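Local coordinates for protein endonuclease IV (Thermus thermophilus, PDB 3AAM) that cleaves the phosphodiester backbone of DNA at apurinic or apyrimidinic sites during base excision repair, and also has 3'-5' exonuclease activity, at residues G177-V180 with A181-P184; D183-G186 with V187-L191. All blocks are in the same frame, centred on the assembly; numbering follows the deposited sequence.

Contact 1 (G177-V180 with A181-P184)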
ATOM      1  N   GLY A 177      -1.965  15.709   9.594  1.00  9.02           N
ATOM      2  CA  GLY A 177      -1.333  16.970   9.947  1.00 10.46           C
ATOM      3  C   GLY A 177      -0.028  17.273   9.229  1.00 11.37           C
ATOM      4  O   GLY A 177       0.561  18.335   9.436  1.00 13.39           O
ATOM      5  N   TYR A 178       0.443  16.347   8.402  1.00  9.77           N
ATOM      6  CA  TYR A 178       1.677  16.568   7.650  1.00  9.29           C
ATOM      7  C   TYR A 178       1.305  17.345   6.393  1.00 10.59           C
ATOM      8  O   TYR A 178       0.564  16.846   5.548  1.00 11.12           O
ATOM      9  CB  TYR A 178       2.317  15.233   7.277  1.00  8.15           C
ATOM     10  CG  TYR A 178       2.923  14.487   8.449  1.00  6.93           C
ATOM     11  CD1 TYR A 178       4.135  14.897   9.008  1.00  8.27           C
ATOM     12  CD2 TYR A 178       2.303  13.358   8.977  1.00  8.08           C
ATOM     13  CE1 TYR A 178       4.719  14.191  10.064  1.00  8.88           C
ATOM     14  CE2 TYR A 178       2.876  12.648  10.035  1.00  8.80           C
ATOM     15  CZ  TYR A 178       4.083  13.068  10.568  1.00  7.84           C
ATOM     16  OH  TYR A 178       4.668  12.354  11.591  1.00  9.25           O
ATOM     17  N   ASP A 179       1.826  18.562   6.265  1.00 11.03           N
ATOM     18  CA  ASP A 179       1.492  19.402   5.117  1.00 10.87           C
ATOM     19  C   ASP A 179       2.134  18.978   3.795  1.00 10.31           C
ATOM     20  O   ASP A 179       3.075  19.611   3.314  1.00 10.61           O
ATOM     21  CB  ASP A 179       1.857  20.859   5.410  1.00 12.60           C
ATOM     22  CG  ASP A 179       1.109  21.832   4.520  1.00 14.90           C
ATOM     23  OD1 ASP A 179       0.551  21.393   3.494  1.00 12.92           O
ATOM     24  OD2 ASP A 179       1.080  23.036   4.849  1.00 17.33           O
ATOM     25  N   VAL A 180       1.604  17.919   3.192  1.00 10.37           N
ATOM     26  CA  VAL A 180       2.132  17.430   1.923  1.00  9.42           C
ATOM     27  C   VAL A 180       1.851  18.414   0.786  1.00 10.54           C
ATOM     28  O   VAL A 180       2.594  18.471  -0.196  1.00 11.65           O
ATOM     29  CB  VAL A 180       1.511  16.070   1.548  1.00  7.77           C
ATOM     30  CG1 VAL A 180       2.196  15.510   0.304  1.00  8.45           C
ATOM     31  CG2 VAL A 180       1.632  15.101   2.717  1.00  9.68           C
ATOM     32  N   ALA A 181       0.782  19.190   0.928  1.00 10.62           N
ATOM     33  CA  ALA A 181       0.400  20.159  -0.093  1.00 11.17           C
ATOM     34  C   ALA A 181       1.379  21.316  -0.257  1.00 12.73           C
ATOM     35  O   ALA A 181       1.775  21.647  -1.378  1.00 11.52           O
ATOM     36  CB  ALA A 181      -0.991  20.709   0.208  1.00 13.05           C
ATOM     37  N   GLU A 182       1.766  21.923   0.860  1.00 12.13           N
ATOM     38  CA  GLU A 182       2.665  23.073   0.840  1.00 13.96           C
ATOM     39  C   GLU A 182       4.117  22.789   1.205  1.00 12.59           C
ATOM     40  O   GLU A 182       4.997  23.596   0.905  1.00 12.10           O
ATOM     41  CB  GLU A 182       2.131  24.158   1.777  1.00 17.26           C
ATOM     42  CG  GLU A 182       0.718  24.622   1.451  1.00 21.90           C
ATOM     43  CD  GLU A 182       0.568  25.026  -0.001  1.00 25.76           C
ATOM     44  OE1 GLU A 182       1.409  25.811  -0.489  1.00 25.76           O
ATOM     45  OE2 GLU A 182      -0.390  24.559  -0.652  1.00 29.34           O
ATOM     46  N   ASP A 183       4.370  21.661   1.860  1.00 11.21           N
ATOM     47  CA  ASP A 183       5.732  21.321   2.261  1.00 11.20           C
ATOM     48  C   ASP A 183       6.027  19.836   2.075  1.00  9.73           C
ATOM     49  O   ASP A 183       6.451  19.152   3.009  1.00 10.26           O
ATOM     50  CB  ASP A 183       5.951  21.731   3.722  1.00 12.76           C
ATOM     51  CG  ASP A 183       7.403  21.614   4.159  1.00 15.90           C
ATOM     52  OD1 ASP A 183       8.305  21.699   3.301  1.00 15.07           O
ATOM     53  OD2 ASP A 183       7.639  21.455   5.375  1.00 18.03           O
ATOM     54  N   PRO A 184       5.820  19.320   0.851  1.00 10.25           N
ATOM     55  CA  PRO A 184       6.074  17.902   0.572  1.00  9.88           C
ATOM     56  C   PRO A 184       7.502  17.463   0.898  1.00 11.63           C
ATOM     57  O   PRO A 184       7.720  16.348   1.371  1.00 11.90           O
ATOM     58  CB  PRO A 184       5.747  17.776  -0.917  1.00 10.12           C
ATOM     59  CG  PRO A 184       6.043  19.155  -1.452  1.00  8.72           C
ATOM     60  CD  PRO A 184       5.458  20.042  -0.381  1.00 10.52           C
TER
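A chi1 of -159° sets the carboxylate of Asp179 anti to the backbone N and beside the carbonyl carbon, which brings OD1 to the same side as the residue's own carbonyl; the turn of the backbone then presents Glu182 N and Asp183 N to these two oxygens. The result is an Asx motif, in which the side-chain oxygen of Asp179 accepts from the N-H three residues on and its main-chain O from the N-H four residues on, here in the loop between helix 170-176 and helix 184-194 of a TIM barrel. It illustrates how one aspartate can hold a turn with both its side-chain and its main-chain oxygens. The side-chain bond runs from Glu182 N to Asp179 OD1 at 2.9 Å and is nearly straight, at 164°. It reaches the oxygen from well above the carboxylate plane, 57° out of it. The main-chain bond, from Asp183 N to Asp179 O at 2.8 Å, is more bent and closes the turn. With an alanine here the carbonyl could still receive the N-H of Asp183, but the N-H of Glu182 would probably lose its mate and the turn would be held by one bond in place of two.

Asp179 OD2 lies alongside the aliphatic part of the glutamate, 3.4 Å from Glu182 CB. Beyond CB the glutamate chain is bent, and the two like charges stay near each other but not in contact, Asp179 OD1 and Glu182 OE2 being 5.3 Å apart and the carboxylate planes steeply inclined.

Val180 occupies the inner side of the loop, buried against Val187 and Val234, while a Schellman motif at Gly177 ends the preceding helix. Pro184 has no N-H to give to Val180 O; its ring lies against that oxygen, with CB and CD both 3.3 Å away.

Contact 2 (D183-G186 with V187-L191)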
ATOM      1  N   ASP A 183       4.370  21.661   1.860  1.00 11.21           N
ATOM      2  CA  ASP A 183       5.732  21.321   2.261  1.00 11.20           C
ATOM      3  C   ASP A 183       6.027  19.836   2.075  1.00  9.73           C
ATOM      4  O   ASP A 183       6.451  19.152   3.009  1.00 10.26           O
ATOM      5  CB  ASP A 183       5.951  21.731   3.722  1.00 12.76           C
ATOM      6  CG  ASP A 183       7.403  21.614   4.159  1.00 15.90           C
ATOM      7  OD1 ASP A 183       8.305  21.699   3.301  1.00 15.07           O
ATOM      8  OD2 ASP A 183       7.639  21.455   5.375  1.00 18.03           O
ATOM      9  N   PRO A 184       5.820  19.320   0.851  1.00 10.25           N
ATOM     10  CA  PRO A 184       6.074  17.902   0.572  1.00  9.88           C
ATOM     11  C   PRO A 184       7.502  17.463   0.898  1.00 11.63           C
ATOM     12  O   PRO A 184       7.720  16.348   1.371  1.00 11.90           O
ATOM     13  CB  PRO A 184       5.747  17.776  -0.917  1.00 10.12           C
ATOM     14  CG  PRO A 184       6.043  19.155  -1.452  1.00  8.72           C
ATOM     15  CD  PRO A 184       5.458  20.042  -0.381  1.00 10.52           C
ATOM     16  N   LEU A 185       8.465  18.344   0.647  1.00 11.98           N
ATOM     17  CA  LEU A 185       9.867  18.042   0.918  1.00 13.37           C
ATOM     18  C   LEU A 185      10.087  17.891   2.422  1.00 12.91           C
ATOM     19  O   LEU A 185      10.819  17.004   2.868  1.00 13.23           O
ATOM     20  CB  LEU A 185      10.756  19.161   0.371  1.00 16.75           C
ATOM     21  CG  LEU A 185      12.272  18.968   0.418  1.00 20.18           C
ATOM     22  CD1 LEU A 185      12.675  17.844  -0.526  1.00 19.31           C
ATOM     23  CD2 LEU A 185      12.959  20.264   0.017  1.00 22.28           C
ATOM     24  N   GLY A 186       9.449  18.766   3.196  1.00 11.47           N
ATOM     25  CA  GLY A 186       9.581  18.715   4.640  1.00 13.16           C
ATOM     26  C   GLY A 186       8.968  17.458   5.221  1.00 11.23           C
ATOM     27  O   GLY A 186       9.464  16.907   6.203  1.00 11.72           O
ATOM     28  N   VAL A 187       7.872  17.007   4.620  1.00 11.09           N
ATOM     29  CA  VAL A 187       7.209  15.798   5.086  1.00  9.45           C
ATOM     30  C   VAL A 187       8.123  14.602   4.844  1.00  8.81           C
ATOM     31  O   VAL A 187       8.231  13.711   5.683  1.00  9.22           O
ATOM     32  CB  VAL A 187       5.866  15.572   4.358  1.00 10.51           C
ATOM     33  CG1 VAL A 187       5.266  14.235   4.771  1.00 10.07           C
ATOM     34  CG2 VAL A 187       4.897  16.696   4.700  1.00  8.59           C
ATOM     35  N   LEU A 188       8.785  14.578   3.692  1.00  9.63           N
ATOM     36  CA  LEU A 188       9.685  13.474   3.403  1.00  8.69           C
ATOM     37  C   LEU A 188      10.916  13.558   4.298  1.00  8.59           C
ATOM     38  O   LEU A 188      11.485  12.533   4.660  1.00  9.69           O
ATOM     39  CB  LEU A 188      10.094  13.470   1.928  1.00  8.72           C
ATOM     40  CG  LEU A 188       8.959  13.146   0.953  1.00  8.50           C
ATOM     41  CD1 LEU A 188       9.506  13.183  -0.462  1.00  9.98           C
ATOM     42  CD2 LEU A 188       8.365  11.778   1.261  1.00  7.75           C
ATOM     43  N   ASP A 189      11.323  14.774   4.661  1.00 10.26           N
ATOM     44  CA  ASP A 189      12.482  14.930   5.538  1.00 10.53           C
ATOM     45  C   ASP A 189      12.140  14.346   6.900  1.00 10.55           C
ATOM     46  O   ASP A 189      12.970  13.704   7.539  1.00 11.05           O
ATOM     47  CB  ASP A 189      12.861  16.404   5.726  1.00 11.18           C
ATOM     48  CG  ASP A 189      13.229  17.091   4.427  1.00 15.06           C
ATOM     49  OD1 ASP A 189      13.741  16.422   3.507  1.00 13.58           O
ATOM     50  OD2 ASP A 189      13.019  18.320   4.334  1.00 20.22           O
ATOM     51  N   ALA A 190      10.907  14.586   7.341  1.00  9.86           N
ATOM     52  CA  ALA A 190      10.440  14.092   8.629  1.00 10.05           C
ATOM     53  C   ALA A 190      10.367  12.573   8.615  1.00 10.30           C
ATOM     54  O   ALA A 190      10.740  11.910   9.583  1.00 10.37           O
ATOM     55  CB  ALA A 190       9.067  14.683   8.951  1.00  8.78           C
ATOM     56  N   LEU A 191       9.895  12.019   7.506  1.00  8.92           N
ATOM     57  CA  LEU A 191       9.787  10.574   7.393  1.00  9.05           C
ATOM     58  C   LEU A 191      11.166   9.923   7.397  1.00  9.92           C
ATOM     59  O   LEU A 191      11.358   8.865   7.997  1.00 10.58           O
ATOM     60  CB  LEU A 191       9.029  10.198   6.116  1.00  8.60           C
ATOM     61  CG  LEU A 191       8.749   8.707   5.913  1.00 10.10           C
ATOM     62  CD1 LEU A 191       7.919   8.172   7.075  1.00 10.55           C
ATOM     63  CD2 LEU A 191       8.009   8.502   4.592  1.00 12.20           C
TER
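Val187 N donates to Asp183 O over 3.0 Å, the bond that opens the first turn of helix 184-194, one of the helices that surround the TIM barrel. Asp183 is the N-cap of this helix. Its side chain adds a weak capping bond, Gly186 N to Asp183 OD1 at 3.1 Å, an instance of the general rule that an N-cap supplies an acceptor the first turn of a helix lacks. With Asp183 in this rotamer, a CB on Gly186 would run into OD2.

The regular pattern continues with Leu188 N to Pro184 O at 3.1 Å and Ala190 N to Gly186 O at 3.0 Å. Asp189 turns its carboxylate toward Arg239, forming a salt bridge through OD1 that ties the helix to a loop beyond it. On the inner side, Val187 and Leu191 pack on Phe152, and Leu188 and Leu191 on Leu168 of strand 165-169.

Branched side chains also lie against the carbonyls of the first turn. Leu188 CG comes within 3.5 Å of Pro184 O. In Val187, chi1 of 175° sets CG2 beside the backbone N, and this methyl sits 3.4 Å from Asp183 O.

Contacts 1 and 2 are consecutive steps of one chain path, their centres about 7 Å apart, with Asp183 and Pro184 common to both. The order is loop first, then helix: the turn of 177-184 leads out of helix 170-176 and delivers the chain to the start of helix 184-194, after which the path goes on to strand 202-208 of the barrel. A methyl of Val187 joins the two, CG2 lying 3.8 Å from Val180 N. The loop follows directly on the helix that bears His172, a manganese ligand with Asp217 and His219, but the Val180 side chain is still about 13 Å from the metal, and none of these three ligands comes from the segments.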